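Local atomic coordinates of ATP synthase subunit s, mitochondrial (Bos taurus, PDB entry 3E4G), a protein that regulates the mitochondrial ATP synthase, being necessary for its proton conduction and blocking a proton leak through an alternative exit pathway. Residues 140-145 against 166-171; 60-65 against 84-89; 97-102 against 124-129. The protein carries 1 engineered substitution. All coordinates share one frame; numbering follows the deposited sequence.

Contact 1: 140-145 against 166-171; sequences NLKYLF and LPSLEL
Tyr143 and Leu144 pair in parallel with Glu170 and Leu171, joining the fourth leucine-rich repeat to the last strand of the sheet in a beta-alpha-beta unit whose crossover is helix 155-165. Two backbone bonds set the register: Glu170 N donates to Lys142 O at 3.0 Å, while Leu144 N reaches Glu170 O at 2.9 Å. Around them the strands' two faces differ. On the leucine face, Leu144 and Leu171 run alongside each other in the same direction, with CD2 of Leu144 3.7 Å from CD1 of Leu171. Leu169, its CG swung anti to the backbone N (chi1 -179°), brings CD1 to 3.5 Å from Tyr143 N, and the same methyl meets CD2 of Leu141. Phe162 of helix 155-165 covers Leu144 and Leu169, and Val159 touches Leu171, so helix 155-165 packs on this side. Met119 of strand 118-122 meets Leu144 on the same face. The other face carries Tyr143 and Glu170. Here the Glu170 carboxylate comes to the edge of the Tyr143 ring, its CD in the ring plane and 3.7 Å from Tyr143 CD1, with the two planes 78° apart. Glu118, also of strand 118-122, is touched by Tyr143 on this face. A water ties the carboxylate back to the backbone, donating to Glu170 OE1 at 2.7 Å and to Lys142 O at 2.9 Å.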
loop_
_atom_site.group_PDB
_atom_site.type_symbol
_atom_site.label_atom_id
_atom_site.label_comp_id
_atom_site.label_asym_id
_atom_site.label_seq_id
_atom_site.Cartn_x
_atom_site.Cartn_y
_atom_site.Cartn_z
ATOM N N ASN A 140 4.293 13.478 -5.474
ATOM C CA ASN A 140 3.084 13.839 -6.202
ATOM C C ASN A 140 1.827 13.657 -5.393
ATOM O O ASN A 140 0.705 13.839 -5.909
ATOM C CB ASN A 140 2.988 13.039 -7.488
ATOM C CG ASN A 140 4.188 13.271 -8.386
ATOM O OD1 ASN A 140 4.881 12.268 -8.750
ATOM N ND2 ASN A 140 4.486 14.496 -8.694
ATOM N N LEU A 141 1.960 13.311 -4.092
ATOM C CA LEU A 141 0.772 13.054 -3.276
ATOM C C LEU A 141 -0.084 14.288 -3.164
ATOM O O LEU A 141 0.401 15.382 -2.843
ATOM C CB LEU A 141 1.206 12.566 -1.884
ATOM C CG LEU A 141 0.248 11.610 -1.143
ATOM C CD1 LEU A 141 0.194 10.251 -1.908
ATOM C CD2 LEU A 141 0.759 11.423 0.251
ATOM N N LYS A 142 -1.390 14.086 -3.353
ATOM C CA LYS A 142 -2.392 15.154 -3.221
ATOM C C LYS A 142 -3.302 14.959 -2.040
ATOM O O LYS A 142 -3.947 15.956 -1.620
ATOM C CB LYS A 142 -3.198 15.277 -4.491
ATOM C CG LYS A 142 -2.371 15.669 -5.739
ATOM C CD LYS A 142 -1.690 17.120 -5.440
ATOM C CE LYS A 142 -2.761 18.166 -5.228
ATOM N NZ LYS A 142 -2.168 19.506 -5.514
ATOM N N TYR A 143 -3.468 13.761 -1.549
ATOM C CA TYR A 143 -4.393 13.481 -0.434
ATOM C C TYR A 143 -3.739 12.465 0.494
ATOM O O TYR A 143 -3.290 11.406 -0.004
ATOM C CB TYR A 143 -5.733 12.912 -1.006
ATOM C CG TYR A 143 -6.766 12.626 0.037
ATOM C CD1 TYR A 143 -7.418 13.651 0.674
ATOM C CD2 TYR A 143 -7.082 11.329 0.374
ATOM C CE1 TYR A 143 -8.415 13.364 1.603
ATOM C CE2 TYR A 143 -8.118 11.056 1.284
ATOM C CZ TYR A 143 -8.760 12.088 1.888
ATOM O OH TYR A 143 -9.827 11.833 2.767
ATOM N N LEU A 144 -3.750 12.756 1.775
ATOM C CA LEU A 144 -3.248 11.807 2.803
ATOM C C LEU A 144 -4.237 11.889 3.947
ATOM O O LEU A 144 -4.397 12.959 4.545
ATOM C CB LEU A 144 -1.835 12.173 3.282
ATOM C CG LEU A 144 -1.225 11.253 4.332
ATOM C CD1 LEU A 144 -1.133 9.832 3.872
ATOM C CD2 LEU A 144 0.179 11.768 4.754
ATOM N N PHE A 145 -4.824 10.764 4.270
ATOM C CA PHE A 145 -5.803 10.649 5.361
ATOM C C PHE A 145 -5.213 9.681 6.390
ATOM O O PHE A 145 -4.915 8.524 6.057
ATOM C CB PHE A 145 -7.119 10.097 4.811
ATOM C CG PHE A 145 -8.172 9.755 5.816
ATOM C CD1 PHE A 145 -8.372 10.520 6.949
ATOM C CD2 PHE A 145 -8.941 8.622 5.627
ATOM C CE1 PHE A 145 -9.409 10.156 7.850
ATOM C CE2 PHE A 145 -9.959 8.263 6.510
ATOM C CZ PHE A 145 -10.164 9.054 7.621
ATOM N N LEU A 166 5.416 19.001 1.208
ATOM C CA LEU A 166 4.285 18.724 0.254
ATOM C C LEU A 166 3.220 19.838 0.430
ATOM O O LEU A 166 2.166 19.591 0.909
ATOM C CB LEU A 166 3.662 17.366 0.422
ATOM C CG LEU A 166 4.611 16.136 0.150
ATOM C CD1 LEU A 166 3.880 14.860 0.511
ATOM C CD2 LEU A 166 5.144 16.111 -1.296
ATOM N N PRO A 167 3.564 21.102 0.056
ATOM C CA PRO A 167 2.609 22.220 0.320
ATOM C C PRO A 167 1.273 22.102 -0.277
ATOM O O PRO A 167 0.279 22.731 0.187
ATOM C CB PRO A 167 3.335 23.405 -0.209
ATOM C CG PRO A 167 4.305 22.853 -1.115
ATOM C CD PRO A 167 4.772 21.564 -0.631
ATOM N N SER A 168 1.174 21.287 -1.344
ATOM C CA SER A 168 -0.114 21.101 -1.986
ATOM C C SER A 168 -0.941 19.928 -1.418
ATOM O O SER A 168 -2.047 19.715 -1.907
ATOM C CB SER A 168 0.005 21.040 -3.464
ATOM O OG SER A 168 0.580 19.863 -3.866
ATOM N N LEU A 169 -0.377 19.210 -0.463
ATOM C CA LEU A 169 -1.030 18.054 0.101
ATOM C C LEU A 169 -2.296 18.410 0.897
ATOM O O LEU A 169 -2.231 19.326 1.748
ATOM C CB LEU A 169 -0.052 17.318 1.042
ATOM C CG LEU A 169 -0.549 16.069 1.714
ATOM C CD1 LEU A 169 -0.983 15.020 0.648
ATOM C CD2 LEU A 169 0.395 15.669 2.823
ATOM N N GLU A 170 -3.445 17.796 0.631
ATOM C CA GLU A 170 -4.587 17.860 1.511
ATOM C C GLU A 170 -4.378 16.764 2.547
ATOM O O GLU A 170 -4.463 15.570 2.195
ATOM C CB GLU A 170 -5.836 17.574 0.675
ATOM C CG GLU A 170 -7.063 17.574 1.488
ATOM C CD GLU A 170 -8.355 17.216 0.652
ATOM O OE1 GLU A 170 -8.321 17.125 -0.576
ATOM O OE2 GLU A 170 -9.520 16.978 1.236
ATOM N N LEU A 171 -4.094 17.180 3.793
ATOM C CA LEU A 171 -3.802 16.246 4.883
ATOM C C LEU A 171 -4.988 16.253 5.781
ATOM O O LEU A 171 -5.324 17.301 6.389
ATOM C CB LEU A 171 -2.476 16.759 5.653
ATOM C CG LEU A 171 -2.039 15.906 6.858
ATOM C CD1 LEU A 171 -1.590 14.503 6.446
ATOM C CD2 LEU A 171 -0.950 16.623 7.613
HETATM O O HOH W 1 -6.614 16.399 -2.577
#

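Contact 2: 60-65 against 84-89; sequences KYKIQA and LQYVEK
Lys62 lays its aliphatic chain against the Tyr86 ring, CB and CG each 3.7 Å from Tyr86 CD2, at a point where strand 63-69 meets the approach to strand 89-93 in the leucine-rich repeat sheet. The bend at chi2 (-57°) keeps CD beside Tyr86 CE2 as well, and the ammonium group beyond it forms a salt bridge with Asp59. The one beta bridge is parallel, Ala65 with Lys89, their CB atoms 3.8 Å apart. One carbonyl, Gln64 O, takes two amides: Glu88 N at 2.9 Å, tilted from the carbonyl plane, and Lys89 N at 3.2 Å, lying in it. Gln64 and Ala65 both face Arg39 of the antiparallel strand 37-40, a classic beta bulge. On the side of helix 23-33, Ile63 runs alongside Val87, CG2 to CG2 4.1 Å, and its CD1 meets CD1 of Leu84; Ala27 and Ser28 of that helix also touch Ile63. A water bridges the segments, donating to Ile63 O and accepting from Tyr86 N. On the polar side Gln64 is gripped at both ends of its amide, since OE1 accepts from Arg39. Its other end, NE2, gives a nearly straight bond (172°) to Glu88 OE1 at 2.9 Å, with that oxygen in the amide plane yet met from above the carboxylate plane.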
loop_
_atom_site.group_PDB
_atom_site.type_symbol
_atom_site.label_atom_id
_atom_site.label_comp_id
_atom_site.label_asym_id
_atom_site.label_seq_id
_atom_site.Cartn_x
_atom_site.Cartn_y
_atom_site.Cartn_z
ATOM N N LYS A 60 -2.165 -7.112 -19.265
ATOM C CA LYS A 60 -3.023 -6.019 -19.746
ATOM C C LYS A 60 -3.520 -5.068 -18.598
ATOM O O LYS A 60 -3.495 -3.868 -18.640
ATOM C CB LYS A 60 -4.282 -6.548 -20.450
ATOM C CG LYS A 60 -5.367 -5.523 -20.732
ATOM C CD LYS A 60 -6.591 -6.007 -21.434
ATOM C CE LYS A 60 -7.453 -4.849 -21.961
ATOM N NZ LYS A 60 -6.746 -4.301 -23.177
ATOM N N TYR A 61 -3.993 -5.676 -17.531
ATOM C CA TYR A 61 -4.643 -4.997 -16.390
ATOM C C TYR A 61 -3.572 -4.412 -15.481
ATOM O O TYR A 61 -2.626 -5.109 -15.071
ATOM C CB TYR A 61 -5.561 -5.953 -15.666
ATOM C CG TYR A 61 -6.745 -6.329 -16.499
ATOM C CD1 TYR A 61 -7.669 -5.366 -16.838
ATOM C CD2 TYR A 61 -6.868 -7.622 -17.043
ATOM C CE1 TYR A 61 -8.729 -5.724 -17.729
ATOM C CE2 TYR A 61 -7.911 -8.014 -17.914
ATOM C CZ TYR A 61 -8.773 -7.084 -18.156
ATOM O OH TYR A 61 -9.860 -7.385 -19.075
ATOM N N LYS A 62 -3.745 -3.140 -15.188
ATOM C CA LYS A 62 -2.759 -2.383 -14.386
ATOM C C LYS A 62 -3.451 -1.876 -13.137
ATOM O O LYS A 62 -4.500 -1.217 -13.198
ATOM C CB LYS A 62 -2.231 -1.186 -15.161
ATOM C CG LYS A 62 -1.622 -1.543 -16.545
ATOM C CD LYS A 62 -0.484 -2.551 -16.469
ATOM C CE LYS A 62 0.097 -2.762 -17.880
ATOM N NZ LYS A 62 1.179 -3.807 -17.846
ATOM N N ILE A 63 -2.867 -2.163 -11.972
ATOM C CA ILE A 63 -3.447 -1.680 -10.717
ATOM C C ILE A 63 -3.460 -0.166 -10.655
ATOM O O ILE A 63 -2.388 0.468 -10.799
ATOM C CB ILE A 63 -2.696 -2.284 -9.504
ATOM C CG1 ILE A 63 -2.800 -3.817 -9.509
ATOM C CG2 ILE A 63 -3.209 -1.669 -8.203
ATOM C CD1 ILE A 63 -1.850 -4.493 -8.481
ATOM N N GLN A 64 -4.616 0.405 -10.388
ATOM C CA GLN A 64 -4.758 1.823 -10.095
ATOM C C GLN A 64 -4.908 2.089 -8.613
ATOM O O GLN A 64 -4.401 3.083 -8.079
ATOM C CB GLN A 64 -5.993 2.424 -10.860
ATOM C CG GLN A 64 -6.128 3.911 -10.611
ATOM C CD GLN A 64 -7.129 4.560 -11.609
ATOM O OE1 GLN A 64 -8.079 3.900 -12.023
ATOM N NE2 GLN A 64 -6.891 5.814 -11.960
ATOM N N ALA A 65 -5.706 1.248 -7.919
ATOM C CA ALA A 65 -6.036 1.466 -6.518
ATOM C C ALA A 65 -5.930 0.140 -5.775
ATOM O O ALA A 65 -6.253 -0.922 -6.289
ATOM C CB ALA A 65 -7.453 2.045 -6.385
ATOM N N LEU A 84 5.310 -2.179 -10.327
ATOM C CA LEU A 84 4.012 -1.546 -10.667
ATOM C C LEU A 84 4.222 -0.117 -11.068
ATOM O O LEU A 84 4.841 0.683 -10.343
ATOM C CB LEU A 84 3.098 -1.581 -9.450
ATOM C CG LEU A 84 2.842 -3.009 -8.881
ATOM C CD1 LEU A 84 1.892 -2.908 -7.694
ATOM C CD2 LEU A 84 2.296 -3.942 -9.898
ATOM N N GLN A 85 3.670 0.274 -12.242
ATOM C CA GLN A 85 3.947 1.611 -12.776
ATOM C C GLN A 85 2.845 2.613 -12.587
ATOM O O GLN A 85 3.091 3.827 -12.786
ATOM C CB GLN A 85 4.264 1.507 -14.301
ATOM C CG GLN A 85 5.362 0.467 -14.624
ATOM C CD GLN A 85 6.644 0.794 -13.965
ATOM O OE1 GLN A 85 7.119 1.944 -14.019
ATOM N NE2 GLN A 85 7.213 -0.187 -13.268
ATOM N N TYR A 86 1.635 2.190 -12.238
ATOM C CA TYR A 86 0.470 3.069 -12.367
ATOM C C TYR A 86 -0.370 3.141 -11.103
ATOM O O TYR A 86 -1.548 3.553 -11.146
ATOM C CB TYR A 86 -0.400 2.652 -13.567
ATOM C CG TYR A 86 0.389 2.406 -14.814
ATOM C CD1 TYR A 86 0.882 3.476 -15.601
ATOM C CD2 TYR A 86 0.645 1.121 -15.211
ATOM C CE1 TYR A 86 1.596 3.230 -16.755
ATOM C CE2 TYR A 86 1.332 0.859 -16.429
ATOM C CZ TYR A 86 1.754 1.941 -17.193
ATOM O OH TYR A 86 2.432 1.724 -18.390
ATOM N N VAL A 87 0.184 2.763 -9.941
ATOM C CA VAL A 87 -0.609 2.796 -8.680
ATOM C C VAL A 87 -0.766 4.223 -8.198
ATOM O O VAL A 87 0.217 4.917 -7.922
ATOM C CB VAL A 87 0.065 1.906 -7.618
ATOM C CG1 VAL A 87 -0.767 1.993 -6.317
ATOM C CG2 VAL A 87 0.239 0.486 -8.091
ATOM N N GLU A 88 -2.011 4.644 -8.066
ATOM C CA GLU A 88 -2.318 6.003 -7.681
ATOM C C GLU A 88 -2.929 6.155 -6.293
ATOM O O GLU A 88 -2.818 7.233 -5.704
ATOM C CB GLU A 88 -3.287 6.645 -8.719
ATOM C CG GLU A 88 -2.607 6.747 -10.041
ATOM C CD GLU A 88 -3.432 7.283 -11.142
ATOM O OE1 GLU A 88 -4.658 7.395 -11.033
ATOM O OE2 GLU A 88 -2.874 7.441 -12.276
ATOM N N LYS A 89 -3.618 5.120 -5.802
ATOM C CA LYS A 89 -4.362 5.160 -4.546
ATOM C C LYS A 89 -4.029 3.921 -3.738
ATOM O O LYS A 89 -4.128 2.798 -4.250
ATOM C CB LYS A 89 -5.871 5.171 -4.801
ATOM C CG LYS A 89 -6.403 6.394 -5.528
ATOM C CD LYS A 89 -7.889 6.232 -5.886
ATOM C CE LYS A 89 -8.549 7.486 -6.261
ATOM N NZ LYS A 89 -9.923 7.325 -6.801
HETATM O O HOH W 2 0.228 -0.361 -11.727
#

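Contact 3: 97-102 against 124-129; sequences YIEDGC and CGNVTD
The Asp100 carboxylate is gripped along its edge by Thr128, each oxygen taking one bond on its syn side. Thr128 N donates to OD1 of Asp100 at 2.8 Å, almost straight at 175° and a little out of the carboxylate plane, while OG1 of Thr128 gives its proton to the syn lone pair of Asp100 OD2 at 2.6 Å. The planes of the Glu99 carboxylate and the Asn126 amide are 78° apart, with Asn126 CB 4.1 Å from Glu99 CG. These residues lie at the starts of helices 100-107 and 129-134, in the successive leucine-rich repeats LRR 3 and LRR 4. Glu99 and Thr128 are the two N-caps, and Thr128 OG1, set between its own backbone N and carbonyl carbon (chi1 84°), also accepts from Lys130 N. Asp100 therefore holds the residue that caps the next helix. Two waters link the backbones: one accepts from Asp100 N and donates to Asn126 O, the other donates to Ile98 O and accepts from Asn126 N. CG2 of Ile98 lies alongside CG2 of Val127 at 4.0 Å; Ile98 also touches Phe78, and Val127 touches Ile132 of helix 129-134. Putting an alanine in place of Asp100 removes both acceptors, which would probably leave Thr128 N without its mate and the Thr128 hydroxyl freer to turn. The carboxylate also lies near the start of both helices, so its negative charge is likely to be favoured by their dipoles as well as by the paired donors.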
loop_
_atom_site.group_PDB
_atom_site.type_symbol
_atom_site.label_atom_id
_atom_site.label_comp_id
_atom_site.label_asym_id
_atom_site.label_seq_id
_atom_site.Cartn_x
_atom_site.Cartn_y
_atom_site.Cartn_z
ATOM N N TYR A 97 -0.387 -6.036 10.877
ATOM C CA TYR A 97 1.017 -6.416 10.778
ATOM C C TYR A 97 1.863 -5.332 10.187
ATOM O O TYR A 97 3.105 -5.481 10.225
ATOM C CB TYR A 97 1.167 -7.689 9.991
ATOM C CG TYR A 97 0.431 -8.850 10.555
ATOM C CD1 TYR A 97 1.023 -9.654 11.428
ATOM C CD2 TYR A 97 -0.774 -9.239 10.047
ATOM C CE1 TYR A 97 0.324 -10.753 11.972
ATOM C CE2 TYR A 97 -1.501 -10.293 10.526
ATOM C CZ TYR A 97 -0.964 -11.020 11.492
ATOM O OH TYR A 97 -1.591 -12.144 12.018
ATOM N N ILE A 98 1.292 -4.293 9.590
ATOM C CA ILE A 98 2.038 -3.149 8.983
ATOM C C ILE A 98 2.856 -2.489 10.079
ATOM O O ILE A 98 2.351 -2.334 11.225
ATOM C CB ILE A 98 1.042 -2.172 8.221
ATOM C CG1 ILE A 98 0.445 -2.888 7.039
ATOM C CG2 ILE A 98 1.684 -0.777 7.895
ATOM C CD1 ILE A 98 -0.179 -2.179 5.885
ATOM N N GLU A 99 4.021 -2.019 9.747
ATOM C CA GLU A 99 4.857 -1.229 10.651
ATOM C C GLU A 99 5.522 -0.080 9.835
ATOM O O GLU A 99 5.425 -0.011 8.600
ATOM C CB GLU A 99 5.949 -2.127 11.282
ATOM C CG GLU A 99 5.496 -3.306 12.014
ATOM C CD GLU A 99 6.579 -4.123 12.589
ATOM O OE1 GLU A 99 7.746 -3.712 12.513
ATOM O OE2 GLU A 99 6.312 -5.235 13.123
ATOM N N ASP A 100 6.266 0.727 10.554
ATOM C CA ASP A 100 7.022 1.809 9.920
ATOM C C ASP A 100 7.911 1.290 8.786
ATOM O O ASP A 100 8.051 1.962 7.764
ATOM C CB ASP A 100 7.864 2.542 10.949
ATOM C CG ASP A 100 7.057 3.332 11.935
ATOM O OD1 ASP A 100 5.886 3.686 11.642
ATOM O OD2 ASP A 100 7.643 3.702 13.016
ATOM N N GLY A 101 8.514 0.118 8.999
ATOM C CA GLY A 101 9.408 -0.392 7.965
ATOM C C GLY A 101 8.666 -0.687 6.642
ATOM O O GLY A 101 9.275 -0.570 5.569
ATOM N N CYS A 102 7.392 -1.032 6.707
ATOM C CA CYS A 102 6.578 -1.273 5.514
ATOM C C CYS A 102 6.416 0.049 4.742
ATOM O O CYS A 102 6.547 0.113 3.510
ATOM C CB CYS A 102 5.187 -1.795 5.894
ATOM S SG CYS A 102 5.240 -3.340 6.902
ATOM N N CYS A 124 -4.074 1.232 11.895
ATOM C CA CYS A 124 -2.891 0.337 11.792
ATOM C C CYS A 124 -2.055 0.639 13.008
ATOM O O CYS A 124 -1.305 1.637 13.039
ATOM C CB CYS A 124 -2.144 0.591 10.493
ATOM S SG CYS A 124 -3.100 0.161 9.019
ATOM N N GLY A 125 -2.234 -0.138 14.067
ATOM C CA GLY A 125 -1.782 0.265 15.403
ATOM C C GLY A 125 -0.323 0.406 15.566
ATOM O O GLY A 125 0.102 1.092 16.495
ATOM N N ASN A 126 0.531 -0.237 14.742
ATOM C CA ASN A 126 1.967 -0.084 14.937
ATOM C C ASN A 126 2.542 1.190 14.366
ATOM O O ASN A 126 3.682 1.571 14.700
ATOM C CB ASN A 126 2.736 -1.237 14.297
ATOM C CG ASN A 126 2.503 -2.559 14.914
ATOM O OD1 ASN A 126 2.327 -3.554 14.094
ATOM N ND2 ASN A 126 2.529 -2.688 16.180
ATOM N N VAL A 127 1.841 1.862 13.425
ATOM C CA VAL A 127 2.466 2.961 12.695
ATOM C C VAL A 127 2.757 4.112 13.627
ATOM O O VAL A 127 1.953 4.513 14.452
ATOM C CB VAL A 127 1.494 3.398 11.545
ATOM C CG1 VAL A 127 1.976 4.700 10.916
ATOM C CG2 VAL A 127 1.365 2.259 10.534
ATOM N N THR A 128 3.955 4.670 13.462
ATOM C CA THR A 128 4.339 5.837 14.265
ATOM C C THR A 128 4.659 6.995 13.372
ATOM O O THR A 128 4.657 6.948 12.123
ATOM C CB THR A 128 5.576 5.511 15.198
ATOM O OG1 THR A 128 6.803 5.685 14.428
ATOM C CG2 THR A 128 5.487 4.174 15.844
ATOM N N ASP A 129 5.048 8.107 14.031
ATOM C CA ASP A 129 5.455 9.293 13.319
ATOM C C ASP A 129 6.527 8.986 12.285
ATOM O O ASP A 129 6.567 9.625 11.214
ATOM C CB ASP A 129 5.973 10.350 14.303
ATOM C CG ASP A 129 4.953 10.644 15.457
ATOM O OD1 ASP A 129 4.831 9.765 16.357
ATOM O OD2 ASP A 129 4.242 11.660 15.350
HETATM O O HOH W 3 -0.147 -1.725 12.242
HETATM O O HOH W 4 5.903 0.763 13.281
#

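Contacts 1 and 2 reach the same sheet, with centres 19 Å apart and no touch between them: contact 1 at one of its edge strands, 170-174, contact 2 between two inner strands. Contact 3 instead joins the starts of two helices, and it lies across the centre of the chain from contact 2. All three are partly buried, with apolar side chains inward and polar ones outward. In contacts 1 and 2 backbone bonds carry the pairing, regular in the first; in the second they share one acceptor, and a Gln64-Glu88 side-chain bond stands beside them. At contact 3 no direct backbone-to-backbone bond spans the segments; the assigned polar links come through a carboxylate and two waters.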